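Local coordinates for periplasmic sugar-binding protein (Chloroflexus aurantiacus, PDB 4RXU) that binds beta-D-glucopyranose between its two lobes and probably delivers sugar to an ABC-type importer as the periplasmic solute-binding component, at residues A[43-46]-A[47-50]; A[357-360]-A[361-364]. One frame throughout, in Å; residues are numbered along the deposited sequence.

Overall arrangement
The two contacts are local, each formed within eight consecutive residues, and their centres lie about 17 Å apart on the same side of the chain's centre. Contact 1, in the first turns of helix 44-59, belongs to the sugar pocket: Arg-44 and Trp-45 are two of its twelve residues. Contact 2, in the C-terminal tail after helix 348-354, lies at the surface, with the side chain of Tyr-358 about 11 Å from the bound glucose. The two meet directly where Gln-47 OE1 and Tyr-357 OH, 2.7 Å apart, probably form a hydrogen bond. Through it the tail joins the helix that presents Arg-44 to the sugar.

Contact 1 (A[43-46]-A[47-50]); sequences PRWI and QDET. With BGC (beta-D-glucopyranose), chain C.
Arg-44 reaches from the first turn of helix 44-59 to both the bound beta-D-glucopyranose and Asp-48, one turn on. Its CB lies 3.7 Å from O6 of the sugar. CG packs over one face of the Trp-45 indole, offset toward the rim. The chain bends here (chi2 58°), and CD passes between Asp-48 OD1 and the sugar's O3. NE then donates to Asp-48 OD1 at 2.7 Å, and NH1 to Asp-48 OD2 at 2.9 Å with the straighter N-H...O angle, 166°. This salt bridge is side-on: each carboxylate oxygen offers its syn lone pair, and the two flat groups are nearly coplanar, 22° apart. The remaining nitrogen, NH2, donates to glucose O3 at 2.9 Å and forms a salt bridge with Asp-118. With partners along its edge and Trp-45 CZ3 3.7 Å above one face, the guanidinium is fixed in rotation; Asp-48 acts as a second-shell residue that positions it, itself bonded through OD2 to Tyr-117 OH. Asp-48 OD1 also lies 2.9 Å from Arg-44 O, two acceptors whose proximity the arginine's charge probably offsets. Trp-45 NE1 is hydrogen-bonded to Glu-42, which also binds the sugar. Along the backbone, Glu-49 N donates to Trp-45 O at 2.9 Å, and Thr-50 N to Ile-46 O, in regular helical fashion. Gln-47 OE1 is hydrogen-bonded to Tyr-357 OH, and NE2 to Glu-280 and to Asp-278 O. The helix is the crossover of the beta-alpha-beta unit formed with strands 29-37 and 61-67; Arg-44 and Asp-48 pack on helix 300-315, while Trp-45 and Glu-49 touch Phe-67 of strand 61-67.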
loop_
_atom_site.group_PDB
_atom_site.type_symbol
_atom_site.label_atom_id
_atom_site.label_comp_id
_atom_site.label_asym_id
_atom_site.label_seq_id
_atom_site.Cartn_x
_atom_site.Cartn_y
_atom_site.Cartn_z
ATOM N N PRO A 43 -1.310 -9.980 -3.192
ATOM C CA PRO A 43 -2.002 -9.845 -4.491
ATOM C C PRO A 43 -1.628 -8.594 -5.298
ATOM O O PRO A 43 -1.661 -8.604 -6.516
ATOM C CB PRO A 43 -3.475 -9.771 -4.088
ATOM C CG PRO A 43 -3.554 -10.547 -2.833
ATOM C CD PRO A 43 -2.229 -10.412 -2.127
ATOM N N ARG A 44 -1.261 -7.525 -4.594
ATOM C CA ARG A 44 -0.959 -6.246 -5.223
ATOM C C ARG A 44 -0.007 -6.430 -6.397
ATOM O O ARG A 44 -0.245 -5.876 -7.470
ATOM C CB ARG A 44 -0.355 -5.262 -4.212
ATOM C CG ARG A 44 0.297 -4.019 -4.819
ATOM C CD ARG A 44 -0.617 -3.163 -5.686
ATOM N NE ARG A 44 0.218 -2.319 -6.525
ATOM C CZ ARG A 44 0.809 -1.182 -6.165
ATOM N NH1 ARG A 44 1.643 -0.588 -7.019
ATOM N NH2 ARG A 44 0.581 -0.610 -4.989
ATOM N N TRP A 45 1.052 -7.228 -6.190
ATOM C CA TRP A 45 2.124 -7.288 -7.200
ATOM C C TRP A 45 1.736 -8.049 -8.456
ATOM O O TRP A 45 2.368 -7.875 -9.490
ATOM C CB TRP A 45 3.468 -7.773 -6.618
ATOM C CG TRP A 45 3.689 -7.045 -5.344
ATOM C CD1 TRP A 45 3.634 -7.568 -4.107
ATOM C CD2 TRP A 45 3.777 -5.618 -5.175
ATOM N NE1 TRP A 45 3.720 -6.570 -3.159
ATOM C CE2 TRP A 45 3.812 -5.365 -3.799
ATOM C CE3 TRP A 45 3.853 -4.539 -6.054
ATOM C CZ2 TRP A 45 3.887 -4.084 -3.281
ATOM C CZ3 TRP A 45 3.940 -3.272 -5.539
ATOM C CH2 TRP A 45 3.958 -3.052 -4.172
ATOM N N ILE A 46 0.693 -8.859 -8.365
ATOM C CA ILE A 46 0.102 -9.477 -9.539
ATOM C C ILE A 46 -0.518 -8.406 -10.444
ATOM O O ILE A 46 -0.419 -8.501 -11.670
ATOM C CB ILE A 46 -0.929 -10.551 -9.129
ATOM C CG1 ILE A 46 -0.329 -11.549 -8.126
ATOM C CG2 ILE A 46 -1.426 -11.290 -10.353
ATOM C CD1 ILE A 46 0.894 -12.295 -8.598
ATOM N N GLN A 47 -1.124 -7.377 -9.844
ATOM C CA GLN A 47 -1.650 -6.262 -10.636
ATOM C C GLN A 47 -0.506 -5.594 -11.404
ATOM O O GLN A 47 -0.569 -5.409 -12.627
ATOM C CB GLN A 47 -2.365 -5.233 -9.782
ATOM C CG GLN A 47 -3.615 -5.707 -9.049
ATOM C CD GLN A 47 -4.493 -4.523 -8.679
ATOM O OE1 GLN A 47 -4.834 -3.692 -9.544
ATOM N NE2 GLN A 47 -4.846 -4.418 -7.403
ATOM N N ASP A 48 0.564 -5.236 -10.693
ATOM C CA ASP A 48 1.684 -4.588 -11.386
ATOM C C ASP A 48 2.302 -5.487 -12.450
ATOM O O ASP A 48 2.616 -5.006 -13.525
ATOM C CB ASP A 48 2.760 -4.117 -10.414
ATOM C CG ASP A 48 2.203 -3.198 -9.363
ATOM O OD1 ASP A 48 1.426 -3.706 -8.528
ATOM O OD2 ASP A 48 2.513 -1.977 -9.394
ATOM N N GLU A 49 2.480 -6.772 -12.158
ATOM C CA GLU A 49 2.987 -7.718 -13.163
ATOM C C GLU A 49 2.133 -7.679 -14.435
ATOM O O GLU A 49 2.648 -7.526 -15.536
ATOM C CB GLU A 49 3.029 -9.156 -12.617
ATOM C CG GLU A 49 3.623 -10.159 -13.589
ATOM C CD GLU A 49 3.485 -11.575 -13.102
ATOM O OE1 GLU A 49 2.499 -11.862 -12.390
ATOM O OE2 GLU A 49 4.345 -12.405 -13.438
ATOM N N THR A 50 0.828 -7.782 -14.253
ATOM C CA THR A 50 -0.130 -7.755 -15.360
ATOM C C THR A 50 -0.068 -6.466 -16.139
ATOM O O THR A 50 0.026 -6.466 -17.367
ATOM C CB THR A 50 -1.566 -7.970 -14.843
ATOM O OG1 THR A 50 -1.672 -9.317 -14.343
ATOM C CG2 THR A 50 -2.610 -7.688 -15.986
HETATM C C2 BGC C . 1.418 -1.303 -1.531
HETATM C C3 BGC C . -0.042 -1.668 -1.349
HETATM C C4 BGC C . -0.153 -3.153 -1.041
HETATM C C5 BGC C . 0.759 -3.547 0.122
HETATM C C6 BGC C . 0.814 -5.038 0.368
HETATM C C1 BGC C . 2.066 -1.667 -0.206
HETATM O O1 BGC C . 3.373 -1.188 -0.094
HETATM O O2 BGC C . 1.527 0.095 -1.817
HETATM O O3 BGC C . -0.732 -1.338 -2.551
HETATM O O4 BGC C . -1.501 -3.429 -0.612
HETATM O O5 BGC C . 2.078 -3.092 -0.107
HETATM O O6 BGC C . 1.077 -5.767 -0.834
#

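Contact 2 (A[357-360]-A[361-364]); sequences YYSA and SDFT
The backbone turns from extended residues Tyr-358 and Ser-359 into a short 3-10 turn, where Asp-362 N donates to Ser-359 O at 3.0 Å and Phe-363 N to Ala-360 O at 3.1 Å. Beyond the turn Phe-363 folds back on Tyr-358 in an offset edge-to-face pair, ring centroids 5.7 Å apart and planes at 67°. The phenylalanine presents its edge: CZ comes within 3.7 Å of Tyr-358 CD2, and CE2 lies close to the tyrosine's CB. Asp-362 CB covers one face of the Phe-363 ring, while Asp-362 OD2 crosses to within 3.5 Å of Tyr-358 CB and makes a long, weak ion pair with Lys-281. Tyr-357 CD2 sits over the centre of the Tyr-358 ring. At the outer side of the turn Ser-359 OG, swung away from its own N (chi1 170°), meets Ser-361 OG in a hydrogen bond of 2.8 Å, and either could be the donor. Phe-363 packs on helix 281-288 and on Ile-353 of helix 348-354. The chemistry is thus divided: the apolar side rests on these two helices, with one polar tie from Tyr-358 OH to the Ala-279 carbonyl, while the serine hydroxyls and the Asp-362 carboxylate make the polar side, where a citrate, probably from the crystallisation liquor, is hydrogen-bonded by Ser-359 N and lies close to that carboxylate.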
loop_
_atom_site.group_PDB
_atom_site.type_symbol
_atom_site.label_atom_id
_atom_site.label_comp_id
_atom_site.label_asym_id
_atom_site.label_seq_id
_atom_site.Cartn_x
_atom_site.Cartn_y
_atom_site.Cartn_z
ATOM N N TYR A 357 -10.391 0.517 -16.055
ATOM C CA TYR A 357 -9.522 -0.291 -15.222
ATOM C C TYR A 357 -9.942 -1.754 -15.233
ATOM O O TYR A 357 -9.115 -2.666 -15.479
ATOM C CB TYR A 357 -9.499 0.242 -13.795
ATOM C CG TYR A 357 -8.303 -0.216 -12.990
ATOM C CD1 TYR A 357 -7.075 0.352 -13.197
ATOM C CD2 TYR A 357 -8.407 -1.231 -12.034
ATOM C CE1 TYR A 357 -5.946 -0.049 -12.486
ATOM C CE2 TYR A 357 -7.303 -1.607 -11.292
ATOM C CZ TYR A 357 -6.061 -1.007 -11.528
ATOM O OH TYR A 357 -4.927 -1.341 -10.783
ATOM N N TYR A 358 -11.238 -1.961 -15.019
ATOM C CA TYR A 358 -11.831 -3.289 -15.058
ATOM C C TYR A 358 -13.032 -3.332 -15.975
ATOM O O TYR A 358 -13.725 -2.348 -16.121
ATOM C CB TYR A 358 -12.323 -3.739 -13.683
ATOM C CG TYR A 358 -11.267 -3.935 -12.614
ATOM C CD1 TYR A 358 -10.084 -4.595 -12.886
ATOM C CD2 TYR A 358 -11.480 -3.501 -11.329
ATOM C CE1 TYR A 358 -9.142 -4.820 -11.902
ATOM C CE2 TYR A 358 -10.520 -3.718 -10.332
ATOM C CZ TYR A 358 -9.360 -4.390 -10.632
ATOM O OH TYR A 358 -8.391 -4.614 -9.664
ATOM N N SER A 359 -13.283 -4.497 -16.552
ATOM C CA SER A 359 -14.543 -4.737 -17.246
ATOM C C SER A 359 -15.670 -4.943 -16.238
ATOM O O SER A 359 -15.498 -5.602 -15.203
ATOM C CB SER A 359 -14.419 -5.940 -18.169
ATOM O OG SER A 359 -15.695 -6.332 -18.675
ATOM N N ALA A 360 -16.840 -4.382 -16.545
ATOM C CA ALA A 360 -18.017 -4.594 -15.700
ATOM C C ALA A 360 -18.336 -6.082 -15.515
ATOM O O ALA A 360 -18.876 -6.485 -14.477
ATOM C CB ALA A 360 -19.222 -3.892 -16.297
ATOM N N SER A 361 -18.014 -6.888 -16.528
ATOM C CA SER A 361 -18.314 -8.314 -16.482
ATOM C C SER A 361 -17.508 -9.068 -15.415
ATOM O O SER A 361 -17.798 -10.237 -15.123
ATOM C CB SER A 361 -18.069 -8.959 -17.836
ATOM O OG SER A 361 -16.704 -8.851 -18.171
ATOM N N ASP A 362 -16.511 -8.405 -14.820
ATOM C CA ASP A 362 -15.748 -9.007 -13.724
ATOM C C ASP A 362 -16.565 -9.163 -12.451
ATOM O O ASP A 362 -16.137 -9.863 -11.533
ATOM C CB ASP A 362 -14.566 -8.130 -13.324
ATOM C CG ASP A 362 -13.502 -7.996 -14.400
ATOM O OD1 ASP A 362 -13.581 -8.643 -15.479
ATOM O OD2 ASP A 362 -12.565 -7.188 -14.150
ATOM N N PHE A 363 -17.673 -8.431 -12.365
ATOM C CA PHE A 363 -18.445 -8.316 -11.135
ATOM C C PHE A 363 -19.888 -8.679 -11.298
ATOM O O PHE A 363 -20.441 -8.604 -12.396
ATOM C CB PHE A 363 -18.351 -6.886 -10.604
ATOM C CG PHE A 363 -16.920 -6.421 -10.459
ATOM C CD1 PHE A 363 -16.104 -7.014 -9.522
ATOM C CD2 PHE A 363 -16.360 -5.513 -11.332
ATOM C CE1 PHE A 363 -14.770 -6.655 -9.410
ATOM C CE2 PHE A 363 -15.030 -5.154 -11.235
ATOM C CZ PHE A 363 -14.226 -5.723 -10.275
ATOM N N THR A 364 -20.490 -9.041 -10.180
ATOM C CA THR A 364 -21.923 -9.267 -10.136
ATOM C C THR A 364 -22.591 -8.059 -9.487
ATOM O O THR A 364 -22.156 -7.507 -8.443
ATOM C CB THR A 364 -22.296 -10.583 -9.432
ATOM O OG1 THR A 364 -21.893 -10.532 -8.072
ATOM C CG2 THR A 364 -21.579 -11.748 -10.100
#